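Local structure of extracellular ligand-binding receptor (Rhodopseudomonas palustris, 4F06) at residues A[24-29]-A[47-52]; A[113-118]-A[307-312]. The protein binds p-hydroxybenzoic acid and is the solute-binding component of an ABC transporter, probably capturing lignin-derived aromatic acids for uptake. All coordinates share one frame; numbering follows the deposited sequence. Where two conformers were deposited one is given.

Contact 1. Residues A[24-29]-A[47-52]; sequences NYKMGI and FVYRDE. With SO4 (sulfate ion), chain H.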
# COMPACT_ATOMS: atom_id res chain seq x y z
N ASN A 24 -4.27 -9.70 -6.26
CA ASN A 24 -5.13 -9.08 -5.24
C ASN A 24 -5.93 -7.89 -5.74
O ASN A 24 -7.00 -7.65 -5.24
CB ASN A 24 -4.32 -8.69 -4.01
CG ASN A 24 -4.34 -9.74 -2.91
OD1 ASN A 24 -5.17 -9.68 -1.99
ND2 ASN A 24 -3.50 -10.76 -3.03
N TYR A 25 -5.42 -7.15 -6.75
CA TYR A 25 -6.30 -6.09 -7.33
C TYR A 25 -7.54 -6.77 -7.95
O TYR A 25 -8.67 -6.31 -7.73
CB TYR A 25 -5.60 -5.34 -8.47
CG TYR A 25 -4.49 -4.40 -8.08
CD1 TYR A 25 -4.36 -3.84 -6.81
CD2 TYR A 25 -3.54 -4.04 -9.08
CE1 TYR A 25 -3.34 -2.93 -6.54
CE2 TYR A 25 -2.55 -3.13 -8.81
CZ TYR A 25 -2.42 -2.62 -7.53
OH TYR A 25 -1.43 -1.69 -7.24
N LYS A 26 -7.35 -7.84 -8.71
CA LYS A 26 -8.46 -8.59 -9.31
C LYS A 26 -9.36 -9.17 -8.23
O LYS A 26 -10.60 -9.12 -8.36
CB LYS A 26 -7.90 -9.71 -10.18
CG LYS A 26 -8.99 -10.42 -10.97
CD LYS A 26 -8.38 -11.45 -11.91
CE LYS A 26 -7.76 -10.80 -13.13
NZ LYS A 26 -7.33 -11.76 -14.16
N MSE A 27 -8.77 -9.72 -7.16
CA MSE A 27 -9.59 -10.25 -6.05
C MSE A 27 -10.47 -9.16 -5.42
O MSE A 27 -11.65 -9.38 -5.13
CB MSE A 27 -8.69 -10.86 -4.98
CG MSE A 27 -8.01 -12.11 -5.45
SE MSE A 27 -6.49 -12.64 -4.39
CE MSE A 27 -7.09 -12.41 -2.73
N GLY A 28 -9.89 -8.01 -5.17
CA GLY A 28 -10.62 -6.90 -4.51
C GLY A 28 -11.71 -6.35 -5.43
O GLY A 28 -12.84 -6.09 -4.97
N ILE A 29 -11.40 -6.18 -6.72
CA ILE A 29 -12.43 -5.75 -7.69
C ILE A 29 -13.52 -6.81 -7.81
O ILE A 29 -14.73 -6.47 -7.81
CB ILE A 29 -11.77 -5.44 -9.02
CG1 ILE A 29 -10.96 -4.11 -8.87
CG2 ILE A 29 -12.82 -5.34 -10.14
CD1 ILE A 29 -9.91 -3.92 -9.96
N PHE A 47 -13.52 -4.34 -16.23
CA PHE A 47 -12.13 -4.15 -15.85
C PHE A 47 -11.25 -5.00 -16.75
O PHE A 47 -11.51 -6.19 -16.96
CB PHE A 47 -11.97 -4.53 -14.38
CG PHE A 47 -12.70 -3.59 -13.44
CD1 PHE A 47 -14.05 -3.84 -13.09
CD2 PHE A 47 -12.03 -2.48 -12.87
CE1 PHE A 47 -14.73 -2.97 -12.24
CE2 PHE A 47 -12.72 -1.62 -12.01
CZ PHE A 47 -14.06 -1.87 -11.68
N VAL A 48 -10.20 -4.36 -17.28
CA VAL A 48 -9.21 -4.93 -18.23
C VAL A 48 -7.83 -4.87 -17.55
O VAL A 48 -7.42 -3.79 -17.12
CB VAL A 48 -9.18 -4.11 -19.55
CG1 VAL A 48 -8.22 -4.75 -20.57
CG2 VAL A 48 -10.60 -3.96 -20.12
N TYR A 49 -7.14 -6.00 -17.42
CA TYR A 49 -5.89 -6.06 -16.64
C TYR A 49 -4.67 -6.11 -17.54
O TYR A 49 -4.64 -6.86 -18.53
CB TYR A 49 -5.91 -7.29 -15.69
CG TYR A 49 -7.04 -7.21 -14.70
CD1 TYR A 49 -8.32 -7.67 -15.02
CD2 TYR A 49 -6.83 -6.62 -13.45
CE1 TYR A 49 -9.35 -7.55 -14.09
CE2 TYR A 49 -7.86 -6.51 -12.53
CZ TYR A 49 -9.11 -6.96 -12.86
OH TYR A 49 -10.14 -6.84 -11.95
N ARG A 50 -3.63 -5.38 -17.17
CA ARG A 50 -2.37 -5.42 -17.89
C ARG A 50 -1.24 -5.55 -16.86
O ARG A 50 -1.36 -5.11 -15.70
CB ARG A 50 -2.19 -4.11 -18.69
CG ARG A 50 -3.20 -3.90 -19.82
CD ARG A 50 -3.05 -4.98 -20.90
NE ARG A 50 -4.00 -4.80 -22.01
CZ ARG A 50 -5.13 -5.48 -22.15
NH1 ARG A 50 -5.48 -6.41 -21.25
NH2 ARG A 50 -5.90 -5.25 -23.22
N ASP A 51 -0.12 -6.13 -17.30
CA ASP A 51 0.92 -6.58 -16.36
C ASP A 51 2.13 -5.64 -16.31
O ASP A 51 2.95 -5.56 -17.23
CB ASP A 51 1.31 -8.00 -16.79
CG ASP A 51 2.21 -8.70 -15.82
OD1 ASP A 51 2.51 -8.20 -14.70
OD2 ASP A 51 2.60 -9.83 -16.21
N GLU A 52 2.22 -4.98 -15.18
CA GLU A 52 3.28 -4.09 -14.85
C GLU A 52 4.65 -4.78 -14.65
O GLU A 52 5.71 -4.16 -14.93
CB GLU A 52 2.77 -3.48 -13.54
CG GLU A 52 3.68 -2.59 -12.82
CD GLU A 52 3.07 -1.95 -11.57
OE1 GLU A 52 1.85 -2.16 -11.25
OE2 GLU A 52 3.83 -1.25 -10.94
S SO4 H . -8.53 -8.16 -22.59
O1 SO4 H . -8.52 -9.45 -23.33
O2 SO4 H . -8.06 -7.08 -23.50
O3 SO4 H . -9.92 -7.85 -22.16
O4 SO4 H . -7.65 -8.24 -21.38
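Lys26 of helix 19-36 passes obliquely by Tyr49, which rises from strand 43-51 packed against the helix, and its CE comes to lie over one face of the ring. Its CB starts beside the phenol end, 4.0 Å from Tyr49 CZ, and CG keeps to that end, also close to CZ and OH. The chain leaves with CG anti to the backbone N (chi1 -173°) and, in the conformer given, bends at chi3 (-76°), which brings CE 3.7 Å from Tyr49 CD1, in a CH-pi contact offset toward the rim. NZ of this conformer ends farther out, in an off-centre cation-pi position 4.8 Å from the Tyr49 ring centroid. The phenol oxygen reaches in against the helix: Tyr49 OH lies 3.5 Å from Ile29 CD1. Ile29 turns its other branch on Phe47, where Ile29 CG2 sits over the centre of the ring, 3.5 Å from Phe47 CD1. On the other side of the strand Arg50 binds a sulfate ion, probably from the crystallisation liquor, with two nearly straight bonds, NH1 to O4 and NH2 to O2; NH1 also donates to Tyr49 O at 2.9 Å, from above the carbonyl plane, and NE forms a salt bridge with Glu66. Helix and strand run almost antiparallel, 169° between their segment axes. Across this interface, dispersion and CH-pi contacts dominate; the lysine charge may add a modest electrostatic term.

Contact 2. Residues A[113-118]-A[307-312]; sequences SPYIVR and DPDKAI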
# COMPACT_ATOMS: atom_id res chain seq x y z
N SER A 113 -0.63 15.03 -11.13
CA SER A 113 -1.76 15.21 -12.04
C SER A 113 -2.95 15.62 -11.22
O SER A 113 -3.14 15.06 -10.14
CB SER A 113 -2.14 13.89 -12.71
OG SER A 113 -3.28 14.04 -13.54
N PRO A 114 -3.84 16.48 -11.73
CA PRO A 114 -5.08 16.78 -11.02
C PRO A 114 -6.05 15.59 -11.01
O PRO A 114 -6.99 15.58 -10.23
CB PRO A 114 -5.71 17.93 -11.84
CG PRO A 114 -5.15 17.74 -13.23
CD PRO A 114 -3.71 17.27 -12.98
N TYR A 115 -5.79 14.57 -11.84
CA TYR A 115 -6.76 13.49 -12.04
C TYR A 115 -6.35 12.19 -11.37
O TYR A 115 -6.84 11.14 -11.73
CB TYR A 115 -7.03 13.27 -13.54
CG TYR A 115 -7.63 14.43 -14.29
CD1 TYR A 115 -8.37 15.45 -13.67
CD2 TYR A 115 -7.48 14.48 -15.67
CE1 TYR A 115 -8.91 16.51 -14.40
CE2 TYR A 115 -8.06 15.48 -16.41
CZ TYR A 115 -8.75 16.51 -15.78
OH TYR A 115 -9.34 17.49 -16.54
N ILE A 116 -5.47 12.26 -10.38
CA ILE A 116 -5.12 11.09 -9.60
C ILE A 116 -5.86 11.12 -8.25
O ILE A 116 -5.96 12.17 -7.58
CB ILE A 116 -3.59 11.08 -9.30
CG1 ILE A 116 -2.85 10.79 -10.57
CG2 ILE A 116 -3.27 10.03 -8.22
CD1 ILE A 116 -1.36 11.02 -10.47
N VAL A 117 -6.41 9.97 -7.86
CA VAL A 117 -6.88 9.77 -6.48
C VAL A 117 -6.29 8.48 -5.97
O VAL A 117 -6.14 7.56 -6.76
CB VAL A 117 -8.43 9.82 -6.40
CG1 VAL A 117 -9.06 8.73 -7.27
CG2 VAL A 117 -8.95 9.79 -4.96
N ARG A 118 -5.93 8.41 -4.69
CA ARG A 118 -5.20 7.24 -4.18
C ARG A 118 -5.98 6.60 -3.05
O ARG A 118 -6.34 7.27 -2.08
CB ARG A 118 -3.78 7.66 -3.72
CG ARG A 118 -3.02 6.51 -3.06
CD ARG A 118 -1.51 6.72 -3.09
NE ARG A 118 -1.14 8.07 -2.66
CZ ARG A 118 0.08 8.60 -2.89
NH1 ARG A 118 1.02 7.82 -3.49
NH2 ARG A 118 0.36 9.85 -2.53
N ASP A 307 -15.61 12.76 -18.25
CA ASP A 307 -15.61 14.15 -17.78
C ASP A 307 -14.76 14.16 -16.50
O ASP A 307 -15.30 14.12 -15.37
CB ASP A 307 -17.05 14.64 -17.54
CG ASP A 307 -17.12 16.09 -17.10
OD1 ASP A 307 -16.07 16.73 -16.79
OD2 ASP A 307 -18.26 16.61 -16.99
N PRO A 308 -13.43 14.12 -16.66
CA PRO A 308 -12.56 13.94 -15.49
C PRO A 308 -12.67 15.05 -14.46
O PRO A 308 -12.54 14.78 -13.28
CB PRO A 308 -11.15 13.88 -16.10
CG PRO A 308 -11.29 14.60 -17.43
CD PRO A 308 -12.66 14.18 -17.93
N ASP A 309 -12.94 16.30 -14.87
CA ASP A 309 -13.08 17.35 -13.85
C ASP A 309 -14.27 17.03 -12.93
O ASP A 309 -14.16 17.16 -11.71
CB ASP A 309 -13.33 18.73 -14.51
CG ASP A 309 -12.09 19.33 -15.15
OD1 ASP A 309 -10.97 18.84 -14.97
OD2 ASP A 309 -12.24 20.37 -15.85
N LYS A 310 -15.40 16.62 -13.50
CA LYS A 310 -16.60 16.32 -12.71
C LYS A 310 -16.36 15.04 -11.90
O LYS A 310 -16.75 14.95 -10.73
CB LYS A 310 -17.80 16.16 -13.65
CG LYS A 310 -19.11 15.97 -12.90
CD LYS A 310 -20.34 16.06 -13.80
CE LYS A 310 -20.47 17.37 -14.55
NZ LYS A 310 -21.73 17.28 -15.33
N ALA A 311 -15.68 14.04 -12.49
CA ALA A 311 -15.43 12.78 -11.80
C ALA A 311 -14.57 13.02 -10.55
O ALA A 311 -14.90 12.54 -9.45
CB ALA A 311 -14.71 11.80 -12.74
N ILE A 312 -13.47 13.76 -10.70
CA ILE A 312 -12.59 14.00 -9.56
C ILE A 312 -13.31 14.85 -8.52
O ILE A 312 -13.13 14.61 -7.31
CB ILE A 312 -11.27 14.63 -10.04
CG1 ILE A 312 -10.45 13.58 -10.78
CG2 ILE A 312 -10.50 15.31 -8.91
CD1 ILE A 312 -9.79 12.53 -9.87
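The N-terminal turn of helix 308-315 packs against the type I beta turn, Ser113 to Ile116, that leads into edge strand 116-118. Tyr115 carries the contact. Pro308, in the first turn of the helix, places CB over the centre of the Tyr115 ring, 3.5 Å from CE2, a CH-pi contact; Pro114 CG lies over the opposite face, toward the rim. At the ring edge the hydroxyl donates to Asp309, with Tyr115 OH 2.6 Å from Asp309 OD1; the oxygen is approached from above the carboxylate plane, and ring and carboxylate are turned 60° apart. Ile312, one turn on from Pro308, crosses the tyrosine at about a right angle: CG1 is 4.0 Å from Tyr115 CD1, and with chi2 at -75° its CD1 lies 3.8 Å from Tyr115 O. Both elements are tied locally. Ser113 OG accepts from Tyr115 N at 3.1 Å in an ST turn, while Asp307 N-caps the helix through a weak bond from Lys310 N. Strand 116-118 pairs with strand 99-101 on its inner side, Ile116 reaches Leu92 of helix 92-95, and helix 283-301 lies alongside, touching both Val117 and Ala311.

In the fold
Contact 1 comes first along the chain and closes well before contact 2 opens; their centres are 20 Å apart and their nearest atoms about 9 Å, with no touch. Both reach the same six-stranded sheet, 43-51 being next to one margin and 116-118 forming the other. Contact 1 links elements close together in the chain, with the short strand 39-40 between them, whereas contact 2 brings a late helix, 308-315, back to this early sheet across 188 intervening residues. Helix 283-301 joins their surroundings, meeting Tyr25 near contact 1 and Val117 near contact 2; it also supplies Arg293, Tyr296, Lys297 and Glu300 to one p-hydroxybenzoic acid pocket. The sheet lobe is thus assembled from distant parts of the sequence.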